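Local atomic coordinates of Mgp-operon protein 3 (Mycoplasma pneumoniae, PDB entry 6RJ1), a protein that probably mediates attachment of Mycoplasma pneumoniae to host cells as a membrane-bound surface adhesin, working alongside P1 and most likely recognising host sugars. Residues 537-542 against 555-560; 657-662 against 689-694. All blocks are in the same frame, centred on the assembly; numbering follows the deposited sequence.

Contact 1 of 2, residues 537-542 against 555-560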
loop_
_atom_site.group_PDB
_atom_site.type_symbol
_atom_site.label_atom_id
_atom_site.label_comp_id
_atom_site.label_asym_id
_atom_site.label_seq_id
_atom_site.Cartn_x
_atom_site.Cartn_y
_atom_site.Cartn_z
ATOM N N ALA A 537 -0.097 -1.391 -9.076
ATOM C CA ALA A 537 -0.755 -1.326 -7.780
ATOM C C ALA A 537 0.021 -0.621 -6.692
ATOM O O ALA A 537 1.257 -0.602 -6.694
ATOM C CB ALA A 537 -1.133 -2.727 -7.328
ATOM N N TYR A 538 -0.741 -0.045 -5.746
ATOM C CA TYR A 538 -0.223 0.670 -4.590
ATOM C C TYR A 538 -1.067 0.407 -3.349
ATOM O O TYR A 538 -2.270 0.162 -3.457
ATOM C CB TYR A 538 -0.152 2.189 -4.889
ATOM C CG TYR A 538 0.830 2.543 -5.989
ATOM C CD1 TYR A 538 2.188 2.687 -5.718
ATOM C CD2 TYR A 538 0.410 2.671 -7.314
ATOM C CE1 TYR A 538 3.102 2.957 -6.734
ATOM C CE2 TYR A 538 1.315 2.937 -8.338
ATOM C CZ TYR A 538 2.658 3.092 -8.043
ATOM O OH TYR A 538 3.541 3.359 -9.061
ATOM N N LEU A 539 -0.418 0.456 -2.162
ATOM C CA LEU A 539 -1.036 0.360 -0.819
ATOM C C LEU A 539 -0.961 1.785 -0.240
ATOM O O LEU A 539 0.036 2.181 0.363
ATOM C CB LEU A 539 -0.326 -0.681 0.054
ATOM C CG LEU A 539 -0.431 -2.119 -0.455
ATOM C CD1 LEU A 539 0.930 -2.744 -0.603
ATOM C CD2 LEU A 539 -1.349 -2.954 0.422
ATOM N N ILE A 540 -1.991 2.580 -0.564
ATOM C CA ILE A 540 -2.128 4.019 -0.312
ATOM C C ILE A 540 -2.160 4.374 1.169
ATOM O O ILE A 540 -3.139 4.071 1.846
ATOM C CB ILE A 540 -3.369 4.592 -1.090
ATOM C CG1 ILE A 540 -3.372 4.163 -2.586
ATOM C CG2 ILE A 540 -3.537 6.114 -0.926
ATOM C CD1 ILE A 540 -2.336 4.819 -3.527
ATOM N N ALA A 541 -1.124 5.089 1.645
ATOM C CA ALA A 541 -1.039 5.572 3.028
ATOM C C ALA A 541 -1.983 6.769 3.252
ATOM O O ALA A 541 -2.383 7.038 4.387
ATOM C CB ALA A 541 0.386 5.965 3.359
ATOM N N GLY A 542 -2.328 7.461 2.170
ATOM C CA GLY A 542 -3.233 8.593 2.205
ATOM C C GLY A 542 -2.927 9.694 1.220
ATOM O O GLY A 542 -1.943 9.635 0.480
ATOM N N PHE A 555 2.750 2.640 -0.471
ATOM C CA PHE A 555 3.784 1.631 -0.611
ATOM C C PHE A 555 3.523 0.997 -1.960
ATOM O O PHE A 555 2.364 0.786 -2.327
ATOM C CB PHE A 555 3.706 0.568 0.486
ATOM C CG PHE A 555 4.626 0.846 1.637
ATOM C CD1 PHE A 555 5.990 0.572 1.541
ATOM C CD2 PHE A 555 4.138 1.388 2.821
ATOM C CE1 PHE A 555 6.848 0.854 2.604
ATOM C CE2 PHE A 555 4.996 1.662 3.885
ATOM C CZ PHE A 555 6.345 1.398 3.766
ATOM N N LYS A 556 4.585 0.740 -2.716
ATOM C CA LYS A 556 4.477 0.079 -4.006
ATOM C C LYS A 556 4.134 -1.372 -3.689
ATOM O O LYS A 556 4.850 -2.019 -2.916
ATOM C CB LYS A 556 5.822 0.175 -4.751
ATOM C CG LYS A 556 5.871 -0.560 -6.085
ATOM C CD LYS A 556 7.299 -1.005 -6.437
ATOM C CE LYS A 556 7.575 -2.446 -6.054
ATOM N NZ LYS A 556 6.988 -3.406 -7.037
ATOM N N ALA A 557 3.012 -1.865 -4.225
ATOM C CA ALA A 557 2.617 -3.260 -4.032
ATOM C C ALA A 557 3.512 -4.117 -4.956
ATOM O O ALA A 557 3.927 -3.638 -6.018
ATOM C CB ALA A 557 1.155 -3.440 -4.394
ATOM N N GLY A 558 3.838 -5.336 -4.528
ATOM C CA GLY A 558 4.670 -6.238 -5.314
ATOM C C GLY A 558 3.999 -6.628 -6.615
ATOM O O GLY A 558 2.889 -7.145 -6.595
ATOM N N ALA A 559 4.622 -6.312 -7.758
ATOM C CA ALA A 559 4.071 -6.649 -9.068
ATOM C C ALA A 559 5.162 -7.280 -9.931
ATOM O O ALA A 559 6.139 -6.626 -10.327
ATOM C CB ALA A 559 3.480 -5.423 -9.735
ATOM N N VAL A 560 5.020 -8.580 -10.166
ATOM C CA VAL A 560 6.004 -9.379 -10.887
ATOM C C VAL A 560 5.367 -10.217 -12.007
ATOM O O VAL A 560 4.155 -10.141 -12.227
ATOM C CB VAL A 560 6.838 -10.250 -9.903
ATOM C CG1 VAL A 560 7.696 -9.394 -8.986
ATOM C CG2 VAL A 560 5.962 -11.208 -9.104
#

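Contact 2 of 2, residues 657-662 against 689-694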
loop_
_atom_site.group_PDB
_atom_site.type_symbol
_atom_site.label_atom_id
_atom_site.label_comp_id
_atom_site.label_asym_id
_atom_site.label_seq_id
_atom_site.Cartn_x
_atom_site.Cartn_y
_atom_site.Cartn_z
ATOM N N SER A 657 1.162 -6.874 -0.725
ATOM C CA SER A 657 2.183 -6.348 0.189
ATOM C C SER A 657 3.312 -5.576 -0.554
ATOM O O SER A 657 3.393 -5.679 -1.784
ATOM C CB SER A 657 2.792 -7.510 0.973
ATOM O OG SER A 657 3.835 -8.138 0.241
ATOM N N PRO A 658 4.243 -4.870 0.157
ATOM C CA PRO A 658 5.320 -4.162 -0.552
ATOM C C PRO A 658 6.468 -5.054 -1.062
ATOM O O PRO A 658 7.475 -4.526 -1.558
ATOM C CB PRO A 658 5.805 -3.125 0.481
ATOM C CG PRO A 658 4.859 -3.205 1.622
ATOM C CD PRO A 658 4.328 -4.590 1.603
ATOM N N LEU A 659 6.318 -6.399 -0.969
ATOM C CA LEU A 659 7.335 -7.350 -1.438
ATOM C C LEU A 659 7.094 -7.903 -2.830
ATOM O O LEU A 659 5.971 -8.304 -3.152
ATOM C CB LEU A 659 7.533 -8.512 -0.461
ATOM C CG LEU A 659 8.075 -8.186 0.942
ATOM C CD1 LEU A 659 8.545 -9.435 1.614
ATOM C CD2 LEU A 659 9.194 -7.153 0.912
ATOM N N ASN A 660 8.171 -7.974 -3.638
ATOM C CA ASN A 660 8.152 -8.559 -4.985
ATOM C C ASN A 660 8.318 -10.070 -4.887
ATOM O O ASN A 660 7.587 -10.805 -5.543
ATOM C CB ASN A 660 9.258 -7.968 -5.877
ATOM C CG ASN A 660 8.821 -6.789 -6.701
ATOM O OD1 ASN A 660 7.866 -6.075 -6.368
ATOM N ND2 ASN A 660 9.516 -6.556 -7.803
ATOM N N SER A 661 9.276 -10.528 -4.055
ATOM C CA SER A 661 9.563 -11.947 -3.850
ATOM C C SER A 661 9.159 -12.418 -2.458
ATOM O O SER A 661 9.392 -11.721 -1.462
ATOM C CB SER A 661 11.039 -12.242 -4.094
ATOM O OG SER A 661 11.341 -13.614 -3.889
ATOM N N TYR A 662 8.564 -13.621 -2.407
ATOM C CA TYR A 662 8.144 -14.298 -1.187
ATOM C C TYR A 662 8.992 -15.542 -0.970
ATOM O O TYR A 662 8.626 -16.400 -0.162
ATOM C CB TYR A 662 6.670 -14.687 -1.286
ATOM C CG TYR A 662 5.700 -13.555 -1.029
ATOM C CD1 TYR A 662 5.692 -12.882 0.192
ATOM C CD2 TYR A 662 4.719 -13.229 -1.959
ATOM C CE1 TYR A 662 4.752 -11.887 0.465
ATOM C CE2 TYR A 662 3.766 -12.249 -1.690
ATOM C CZ TYR A 662 3.787 -11.582 -0.477
ATOM O OH TYR A 662 2.859 -10.610 -0.217
ATOM N N ARG A 689 15.664 -1.920 -4.576
ATOM C CA ARG A 689 15.029 -1.025 -5.519
ATOM C C ARG A 689 13.656 -1.565 -5.949
ATOM O O ARG A 689 13.037 -1.003 -6.851
ATOM C CB ARG A 689 15.964 -0.783 -6.713
ATOM C CG ARG A 689 16.950 0.381 -6.561
ATOM C CD ARG A 689 18.089 0.142 -5.574
ATOM N NE ARG A 689 18.875 -1.050 -5.901
ATOM C CZ ARG A 689 19.957 -1.049 -6.673
ATOM N NH1 ARG A 689 20.602 -2.181 -6.921
ATOM N NH2 ARG A 689 20.402 0.082 -7.202
ATOM N N THR A 690 13.169 -2.644 -5.281
ATOM C CA THR A 690 11.880 -3.288 -5.581
ATOM C C THR A 690 11.081 -3.697 -4.341
ATOM O O THR A 690 9.868 -3.880 -4.434
ATOM C CB THR A 690 12.052 -4.506 -6.524
ATOM O OG1 THR A 690 13.035 -5.412 -6.009
ATOM C CG2 THR A 690 12.347 -4.113 -7.966
ATOM N N ASP A 691 11.750 -3.871 -3.197
ATOM C CA ASP A 691 11.086 -4.307 -1.970
ATOM C C ASP A 691 11.002 -3.215 -0.915
ATOM O O ASP A 691 11.961 -2.466 -0.733
ATOM C CB ASP A 691 11.751 -5.577 -1.417
ATOM C CG ASP A 691 11.632 -6.766 -2.364
ATOM O OD1 ASP A 691 10.591 -7.456 -2.323
ATOM O OD2 ASP A 691 12.576 -6.999 -3.153
ATOM N N GLN A 692 9.834 -3.124 -0.226
ATOM C CA GLN A 692 9.516 -2.169 0.851
ATOM C C GLN A 692 9.713 -0.726 0.369
ATOM O O GLN A 692 10.310 0.104 1.064
ATOM C CB GLN A 692 10.321 -2.466 2.138
ATOM C CG GLN A 692 10.339 -3.922 2.577
ATOM C CD GLN A 692 9.230 -4.310 3.514
ATOM O OE1 GLN A 692 8.059 -4.009 3.310
ATOM N NE2 GLN A 692 9.579 -5.022 4.569
ATOM N N LEU A 693 9.205 -0.437 -0.836
ATOM C CA LEU A 693 9.343 0.864 -1.474
ATOM C C LEU A 693 8.188 1.822 -1.221
ATOM O O LEU A 693 7.057 1.576 -1.660
ATOM C CB LEU A 693 9.577 0.689 -2.982
ATOM C CG LEU A 693 10.944 1.076 -3.544
ATOM C CD1 LEU A 693 12.089 0.317 -2.866
ATOM C CD2 LEU A 693 10.973 0.836 -5.035
ATOM N N LEU A 694 8.486 2.938 -0.527
ATOM C CA LEU A 694 7.513 3.989 -0.308
ATOM C C LEU A 694 7.614 4.970 -1.474
ATOM O O LEU A 694 8.698 5.400 -1.841
ATOM C CB LEU A 694 7.688 4.706 1.040
ATOM C CG LEU A 694 6.524 5.663 1.413
ATOM C CD1 LEU A 694 5.402 4.928 2.156
ATOM C CD2 LEU A 694 7.018 6.847 2.205
HETATM O O HOH W 1 7.560 -1.905 -2.562
#

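Contact 1 of 2, residues 537-542 against 555-560
L539 and F555 face each other as an antiparallel hydrogen-bonded pair. L539 N to F555 O spans 2.8 Å, almost straight (178° at the hydrogen) and in the carbonyl plane. The return bond, F555 N to L539 O at 2.9 Å, instead comes from above its carbonyl plane. A third and longer bond joins A557 N to A537 O at 3.3 Å. Between these rungs Y538 and K556 form the non-hydrogen-bonded pair, with both side chains on the same face of the sheet. With CG beside the backbone N (chi1 -65°), the Y538 ring comes obliquely to K556, CD1 3.9 Å from K556 CA. L539 and F555 point to the other face. There L539 reaches past its own pair, its CD1 branch 3.9 Å from A557 CB, while A537 CB meets the same methyl at 3.8 Å. The two bridged pairs belong to the beta hairpin of strands 538-546 and 549-563, in which A541 and G542 both face A553 in a classic beta bulge; the A537-A557 bond extends the pairing just past the bridges. Beyond its aliphatic chain, K556 turns NZ to A557 O (3.2 Å) and to N660 OD1. W493 makes a T-shaped (edge-to-face) stack with Y538, and S475 bonds to the Y538 backbone. On the L539 face, the F555 side chain runs away from its partner strand to V805 and N777.

Contact 2 of 2, residues 657-662 against 689-694
D691 and L659 meet at about a right angle, the CD2 branch of L659 lying 3.8 Å from D691 CB. CG of D691 is anti to the carbonyl carbon (chi1 -63°), which swings the carboxylate across to the loop 657-662. OD1 there accepts N660 N at 2.8 Å, the N-H arriving from above the carboxylate plane, 35° out of it. The N660 side-chain amide crosses T690, the residue before D691, at about a right angle and brings ND2 within 3.5 Å of T690 CB. That touch is packing, since the amide bonds elsewhere, OD1 to K556 and ND2 to Q512. Q692 begins by pointing away from the loop, but a bend at chi2 (-90°) returns its amide obliquely across the P658 ring, with OE1 3.7 Å from P658 CG. Q692 CG also touches L659 CD2, so this methyl packs against both D691 and Q692. The backbones join where Q692 N donates to P658 O at 3.1 Å; a water donating to that same oxygen also accepts from L693 N at 2.8 Å. Within 657-662, S657 OG accepts L659 N in an ST turn and donates to Y662 OH at 2.7 Å, tying the start of the segment to its end. This irregular chain runs between strand 650-654 and helix 666-673. Segment 689-694 leads into strand 693-699. Q692 OE1 accepts from N777 N and NE2 bonds A672 O of helix 666-673, while P658 and L694 both pack on F555 of strand 549-563.

Both contacts are buried, the centre of contact 1 about 4 Å and that of contact 2 about 10 Å from the centre of the chain, with their own centres about 9 Å apart. Contact 1 is a hairpin pairing held mostly by backbone rungs and apolar side chains. Contact 2 joins a loop to the approach of a strand, and there a carboxylate and a water take a share of the bonding. Strand 549-563 connects them: K556 N lies 2.8 Å from L693 O and G558 N 2.8 Å from S657 O, both probable hydrogen bonds. Strands 549-563 and 693-699 are neighbours in one mixed sheet, within a region assigned to a beta-propeller-related adhesin family.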